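Local coordinates for protein monopolin complex subunit CSM1 (Candida glabrata, PDB 6MJC) that binds a peptide of the kinetochore protein Dsn1 as a subunit of the monopolin complex, which probably helps bring monopolin to kinetochores, at residues Ile43-Leu48 and Leu71-Ala76; Val65-Leu70 and Asp88-Thr93. All coordinates share one frame; numbering follows the deposited sequence.

Contact 1 (Ile43-Leu48 and Leu71-Ala76); sequences IMDYKL and LKQRTA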
loop_
_atom_site.group_PDB
_atom_site.type_symbol
_atom_site.label_atom_id
_atom_site.label_comp_id
_atom_site.label_asym_id
_atom_site.label_seq_id
_atom_site.Cartn_x
_atom_site.Cartn_y
_atom_site.Cartn_z
ATOM N N ILE A 43 -2.753 9.319 10.685
ATOM C CA ILE A 43 -3.320 8.749 9.474
ATOM C C ILE A 43 -2.255 8.737 8.392
ATOM O O ILE A 43 -1.594 9.756 8.147
ATOM C CB ILE A 43 -4.557 9.525 8.996
ATOM C CG1 ILE A 43 -5.722 9.319 9.961
ATOM C CG2 ILE A 43 -4.938 9.064 7.594
ATOM C CD1 ILE A 43 -6.962 10.121 9.611
ATOM N N MET A 44 -2.160 7.614 7.693
ATOM C CA MET A 44 -1.303 7.450 6.538
ATOM C C MET A 44 -2.145 7.034 5.342
ATOM O O MET A 44 -2.985 6.127 5.449
ATOM C CB MET A 44 -0.236 6.409 6.836
ATOM C CG MET A 44 0.719 6.171 5.715
ATOM S SD MET A 44 1.854 7.585 5.578
ATOM C CE MET A 44 2.605 7.054 4.079
ATOM N N ASP A 45 -1.960 7.744 4.236
ATOM C CA ASP A 45 -2.556 7.365 2.974
ATOM C C ASP A 45 -1.515 6.651 2.127
ATOM O O ASP A 45 -0.338 7.048 2.060
ATOM C CB ASP A 45 -3.130 8.574 2.217
ATOM C CG ASP A 45 -4.444 9.067 2.788
ATOM O OD1 ASP A 45 -5.511 8.506 2.468
ATOM O OD2 ASP A 45 -4.415 10.046 3.541
ATOM N N TYR A 46 -1.950 5.587 1.478
ATOM C CA TYR A 46 -1.070 4.837 0.588
ATOM C C TYR A 46 -1.905 4.102 -0.442
ATOM O O TYR A 46 -3.109 3.889 -0.276
ATOM C CB TYR A 46 -0.172 3.855 1.366
ATOM C CG TYR A 46 -0.883 2.812 2.222
ATOM C CD1 TYR A 46 -1.201 1.570 1.692
ATOM C CD2 TYR A 46 -1.190 3.051 3.543
ATOM C CE1 TYR A 46 -1.854 0.582 2.475
ATOM C CE2 TYR A 46 -1.851 2.075 4.335
ATOM C CZ TYR A 46 -2.159 0.854 3.793
ATOM O OH TYR A 46 -2.777 -0.135 4.547
ATOM N N LYS A 47 -1.233 3.670 -1.491
ATOM C CA LYS A 47 -1.819 2.851 -2.545
ATOM C C LYS A 47 -1.153 1.487 -2.492
ATOM O O LYS A 47 0.058 1.412 -2.302
ATOM C CB LYS A 47 -1.565 3.556 -3.881
ATOM C CG LYS A 47 -2.189 2.954 -5.100
ATOM C CD LYS A 47 -1.736 3.862 -6.278
ATOM C CE LYS A 47 -2.180 3.275 -7.571
ATOM N NZ LYS A 47 -1.647 4.089 -8.663
ATOM N N LEU A 48 -1.946 0.413 -2.579
ATOM C CA LEU A 48 -1.435 -0.946 -2.724
ATOM C C LEU A 48 -1.717 -1.427 -4.138
ATOM O O LEU A 48 -2.821 -1.240 -4.668
ATOM C CB LEU A 48 -2.091 -1.910 -1.732
ATOM C CG LEU A 48 -1.664 -1.772 -0.270
ATOM C CD1 LEU A 48 -2.269 -2.892 0.476
ATOM C CD2 LEU A 48 -0.143 -1.743 -0.104
ATOM N N LEU A 71 2.252 10.979 0.145
ATOM C CA LEU A 71 2.656 12.027 1.058
ATOM C C LEU A 71 2.098 13.383 0.659
ATOM O O LEU A 71 1.937 14.246 1.505
ATOM C CB LEU A 71 4.184 12.080 1.162
ATOM C CG LEU A 71 4.873 10.710 1.358
ATOM C CD1 LEU A 71 6.364 10.861 1.476
ATOM C CD2 LEU A 71 4.300 10.006 2.566
ATOM N N LYS A 72 1.770 13.591 -0.619
ATOM C CA LYS A 72 1.244 14.871 -1.063
ATOM C C LYS A 72 -0.030 15.248 -0.333
ATOM O O LYS A 72 -0.321 16.445 -0.160
ATOM C CB LYS A 72 0.969 14.767 -2.560
ATOM C CG LYS A 72 2.137 15.148 -3.431
ATOM C CD LYS A 72 1.791 14.870 -4.881
ATOM C CE LYS A 72 2.541 15.788 -5.826
ATOM N NZ LYS A 72 3.981 15.918 -5.472
ATOM N N GLN A 73 -0.768 14.234 0.133
ATOM C CA GLN A 73 -2.047 14.427 0.801
ATOM C C GLN A 73 -1.905 14.898 2.235
ATOM O O GLN A 73 -2.920 15.215 2.856
ATOM C CB GLN A 73 -2.856 13.119 0.848
ATOM C CG GLN A 73 -3.343 12.572 -0.454
ATOM C CD GLN A 73 -4.235 11.365 -0.241
ATOM O OE1 GLN A 73 -4.928 11.256 0.773
ATOM N NE2 GLN A 73 -4.209 10.445 -1.186
ATOM N N ARG A 74 -0.705 14.904 2.778
ATOM C CA ARG A 74 -0.443 15.329 4.146
ATOM C C ARG A 74 -0.083 16.803 4.193
ATOM O O ARG A 74 0.475 17.353 3.238
ATOM C CB ARG A 74 0.712 14.504 4.747
ATOM C CG ARG A 74 0.481 12.989 4.815
ATOM C CD ARG A 74 -0.232 12.506 6.097
ATOM N NE ARG A 74 -1.607 12.979 6.171
ATOM C CZ ARG A 74 -2.631 12.411 5.553
ATOM N NH1 ARG A 74 -2.452 11.335 4.783
ATOM N NH2 ARG A 74 -3.847 12.911 5.703
ATOM N N THR A 75 -0.404 17.442 5.314
ATOM C CA THR A 75 0.201 18.720 5.647
ATOM C C THR A 75 1.654 18.492 6.082
ATOM O O THR A 75 2.056 17.391 6.462
ATOM C CB THR A 75 -0.535 19.456 6.771
ATOM O OG1 THR A 75 -0.396 18.691 7.982
ATOM C CG2 THR A 75 -2.005 19.724 6.466
ATOM N N ALA A 76 2.439 19.559 6.060
ATOM C CA ALA A 76 3.810 19.485 6.562
ATOM C C ALA A 76 3.866 19.008 8.012
ATOM O O ALA A 76 4.721 18.192 8.373
ATOM C CB ALA A 76 4.482 20.851 6.433
HETATM O O HOH W 1 0.188 9.777 3.827
#

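Contact 2 (Val65-Leu70 and Asp88-Thr93); sequences VIYVPL and DYLFET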
loop_
_atom_site.group_PDB
_atom_site.type_symbol
_atom_site.label_atom_id
_atom_site.label_comp_id
_atom_site.label_asym_id
_atom_site.label_seq_id
_atom_site.Cartn_x
_atom_site.Cartn_y
_atom_site.Cartn_z
ATOM N N VAL A 65 3.184 -7.525 -4.014
ATOM C CA VAL A 65 2.492 -6.326 -3.560
ATOM C C VAL A 65 3.380 -5.103 -3.765
ATOM O O VAL A 65 4.567 -5.095 -3.409
ATOM C CB VAL A 65 2.082 -6.427 -2.085
ATOM C CG1 VAL A 65 1.286 -5.187 -1.699
ATOM C CG2 VAL A 65 1.228 -7.652 -1.784
ATOM N N ILE A 66 2.794 -4.054 -4.313
ATOM C CA ILE A 66 3.457 -2.752 -4.455
ATOM C C ILE A 66 2.816 -1.797 -3.443
ATOM O O ILE A 66 1.602 -1.597 -3.460
ATOM C CB ILE A 66 3.341 -2.177 -5.885
ATOM C CG1 ILE A 66 3.834 -3.155 -6.969
ATOM C CG2 ILE A 66 4.080 -0.784 -5.954
ATOM C CD1 ILE A 66 5.303 -3.615 -6.958
ATOM N N TYR A 67 3.647 -1.097 -2.666
ATOM C CA TYR A 67 3.202 -0.119 -1.675
ATOM C C TYR A 67 3.695 1.246 -2.099
ATOM O O TYR A 67 4.882 1.416 -2.341
ATOM C CB TYR A 67 3.747 -0.430 -0.267
ATOM C CG TYR A 67 3.761 0.744 0.730
ATOM C CD1 TYR A 67 2.649 1.050 1.503
ATOM C CD2 TYR A 67 4.900 1.479 0.940
ATOM C CE1 TYR A 67 2.686 2.081 2.425
ATOM C CE2 TYR A 67 4.930 2.533 1.882
ATOM C CZ TYR A 67 3.806 2.846 2.577
ATOM O OH TYR A 67 3.803 3.841 3.520
ATOM N N VAL A 68 2.789 2.208 -2.197
ATOM C CA VAL A 68 3.134 3.562 -2.644
ATOM C C VAL A 68 2.685 4.560 -1.582
ATOM O O VAL A 68 1.477 4.754 -1.371
ATOM C CB VAL A 68 2.450 3.903 -3.974
ATOM C CG1 VAL A 68 2.934 5.315 -4.484
ATOM C CG2 VAL A 68 2.704 2.890 -5.018
ATOM N N PRO A 69 3.585 5.203 -0.849
ATOM C CA PRO A 69 3.127 6.191 0.132
ATOM C C PRO A 69 2.606 7.453 -0.555
ATOM O O PRO A 69 3.211 7.945 -1.498
ATOM C CB PRO A 69 4.391 6.459 0.953
ATOM C CG PRO A 69 5.519 6.234 0.022
ATOM C CD PRO A 69 5.055 5.116 -0.925
ATOM N N LEU A 70 1.481 7.973 -0.080
ATOM C CA LEU A 70 0.875 9.175 -0.655
ATOM C C LEU A 70 1.106 10.340 0.307
ATOM O O LEU A 70 0.303 10.634 1.196
ATOM C CB LEU A 70 -0.592 8.906 -0.939
ATOM C CG LEU A 70 -0.886 7.726 -1.851
ATOM C CD1 LEU A 70 -2.438 7.433 -1.910
ATOM C CD2 LEU A 70 -0.308 7.877 -3.233
ATOM N N ASP A 88 11.812 4.616 8.140
ATOM C CA ASP A 88 12.147 5.318 6.885
ATOM C C ASP A 88 11.572 4.621 5.654
ATOM O O ASP A 88 11.177 5.271 4.668
ATOM C CB ASP A 88 13.672 5.403 6.699
ATOM C CG ASP A 88 14.354 6.346 7.672
ATOM O OD1 ASP A 88 13.639 7.049 8.408
ATOM O OD2 ASP A 88 15.612 6.386 7.693
ATOM N N TYR A 89 11.548 3.288 5.660
ATOM C CA TYR A 89 11.135 2.612 4.428
ATOM C C TYR A 89 9.673 2.803 4.093
ATOM O O TYR A 89 9.287 2.606 2.920
ATOM C CB TYR A 89 11.473 1.137 4.498
ATOM C CG TYR A 89 10.941 0.390 5.675
ATOM C CD1 TYR A 89 9.607 0.041 5.762
ATOM C CD2 TYR A 89 11.788 -0.003 6.694
ATOM C CE1 TYR A 89 9.116 -0.666 6.870
ATOM C CE2 TYR A 89 11.309 -0.749 7.785
ATOM C CZ TYR A 89 9.986 -1.055 7.869
ATOM O OH TYR A 89 9.548 -1.747 8.969
ATOM N N LEU A 90 8.860 3.212 5.059
ATOM C CA LEU A 90 7.469 3.463 4.739
ATOM C C LEU A 90 7.238 4.821 4.077
ATOM O O LEU A 90 6.087 5.168 3.817
ATOM C CB LEU A 90 6.604 3.333 5.992
ATOM C CG LEU A 90 6.451 1.928 6.581
ATOM C CD1 LEU A 90 5.536 1.950 7.772
ATOM C CD2 LEU A 90 5.917 0.984 5.489
ATOM N N PHE A 91 8.277 5.581 3.794
ATOM C CA PHE A 91 8.201 6.806 3.001
ATOM C C PHE A 91 8.801 6.581 1.607
ATOM O O PHE A 91 9.091 7.542 0.876
ATOM C CB PHE A 91 8.881 7.946 3.789
ATOM C CG PHE A 91 8.185 8.208 5.105
ATOM C CD1 PHE A 91 6.994 8.937 5.150
ATOM C CD2 PHE A 91 8.644 7.613 6.294
ATOM C CE1 PHE A 91 6.290 9.095 6.348
ATOM C CE2 PHE A 91 7.979 7.788 7.472
ATOM C CZ PHE A 91 6.783 8.510 7.522
ATOM N N GLU A 92 8.990 5.327 1.213
ATOM C CA GLU A 92 9.362 5.037 -0.163
ATOM C C GLU A 92 8.487 3.967 -0.790
ATOM O O GLU A 92 7.786 3.201 -0.111
ATOM C CB GLU A 92 10.818 4.570 -0.274
ATOM C CG GLU A 92 11.258 3.691 0.822
ATOM C CD GLU A 92 12.748 3.447 0.770
ATOM O OE1 GLU A 92 13.302 3.414 -0.351
ATOM O OE2 GLU A 92 13.363 3.299 1.843
ATOM N N THR A 93 8.557 3.880 -2.112
ATOM C CA THR A 93 7.784 2.837 -2.803
ATOM C C THR A 93 8.454 1.491 -2.610
ATOM O O THR A 93 9.650 1.375 -2.814
ATOM C CB THR A 93 7.648 3.152 -4.298
ATOM O OG1 THR A 93 6.926 4.387 -4.387
ATOM C CG2 THR A 93 6.904 2.034 -5.017
#

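Contact 1 (Ile43-Leu48 and Leu71-Ala76)
NH1 of R74 gives one N-H to the carboxylate of D45 and another to a water. The salt bridge, 2.7 Å from R74 NH1 to D45 OD2, is almost straight at 173° and lies in the guanidinium plane. OD2 receives it on the lone pair facing away from OD1, so this is an end-on, single-bond bridge, although carboxylate and guanidinium are nearly coplanar. The water, 3.2 Å from R74 NH1, also accepts the backbone N-H of D45 and thus ties the arginine to the strand itself. I43 O sits over one face of the guanidinium, 3.5 Å above its plane and offset toward the rim. E78 of the following helix forms a salt bridge with R74 NE, so two carboxylates fix the group's rotation. On the buried side of the strand, M44 starts away from the loop with CG anti to its backbone N (chi1 -179°), then bends at chi2 and brings CE back to within 3.7 Å of L71 CD2. The loop holds its own shape through R74 N bonded to L71 O. This is a type I beta turn linking strand 63-69 to helix 76-85, pinned by a salt bridge to the neighbouring antiparallel strand.

Contact 2 (Val65-Leu70 and Asp88-Thr93)
The strand at V65-P69 and the chain running out of the 3-10 turn 88-90 converge toward T93, where the CA atoms of V68 and T93 are 4.7 Å apart and T93 CA makes a C-H...O contact of 3.3 Å with Y67 O. The side chain of Y67 does most of the joining. With CG anti to the backbone N (chi1 160°), its ring reaches toward the turn, and OH donates a 2.7 Å hydrogen bond to L90 O. The hydroxyl approaches in the carbonyl plane, on a lone pair, with an angle of 133° at the oxygen. L90 O and E92 O both lie at the edge of the Y67 ring, the second 3.5 Å from Y67 CD2, while the leucine crosses the tyrosine at about a right angle and sets L90 CD2 4.0 Å from Y67 CE2. Two residues on, the P69 ring packs against the backbone of the turn's exit: its CD comes within 3.4 Å of E92 O, and its CG lies near the carbonyl carbon of F91. One residue before Y67, I66 meets T93 through their CG2 methyls, 4.1 Å apart. F104 and M108 of helix 101-113 pack on both Y67 and L90, placing this pair in the hydrophobic interior. Backbone hydrogen bonds join T93 to the bound Dsn1 peptide, and a basic side chain of that peptide forms a salt bridge with E92. The arrangement is that of a chain coming out of a 3-10 turn to join an antiparallel sheet as strand 94-96, with the Dsn1-binding site beside that junction.

How the contacts relate
The two contacts share the hairpin of strands 44-52 and 63-69, whose backbones bond directly through K47 O to V68 N and D45 O to L70 N. Contact 1 lies at the open end of the hairpin, where a partly solvent-exposed loop is held by charge and water. Contact 2, the more interior of two partly buried contacts, is formed by the next strand as it meets the connection to strand 94-96, and relies on a tyrosine hydroxyl, main-chain oxygens and apolar packing. Their buried sides merge: M44 CE of contact 1 packs 3.5 Å from Y67 OH of contact 2, and M108 touches both side chains. Contact 2 has the larger share in holding the Dsn1 peptide.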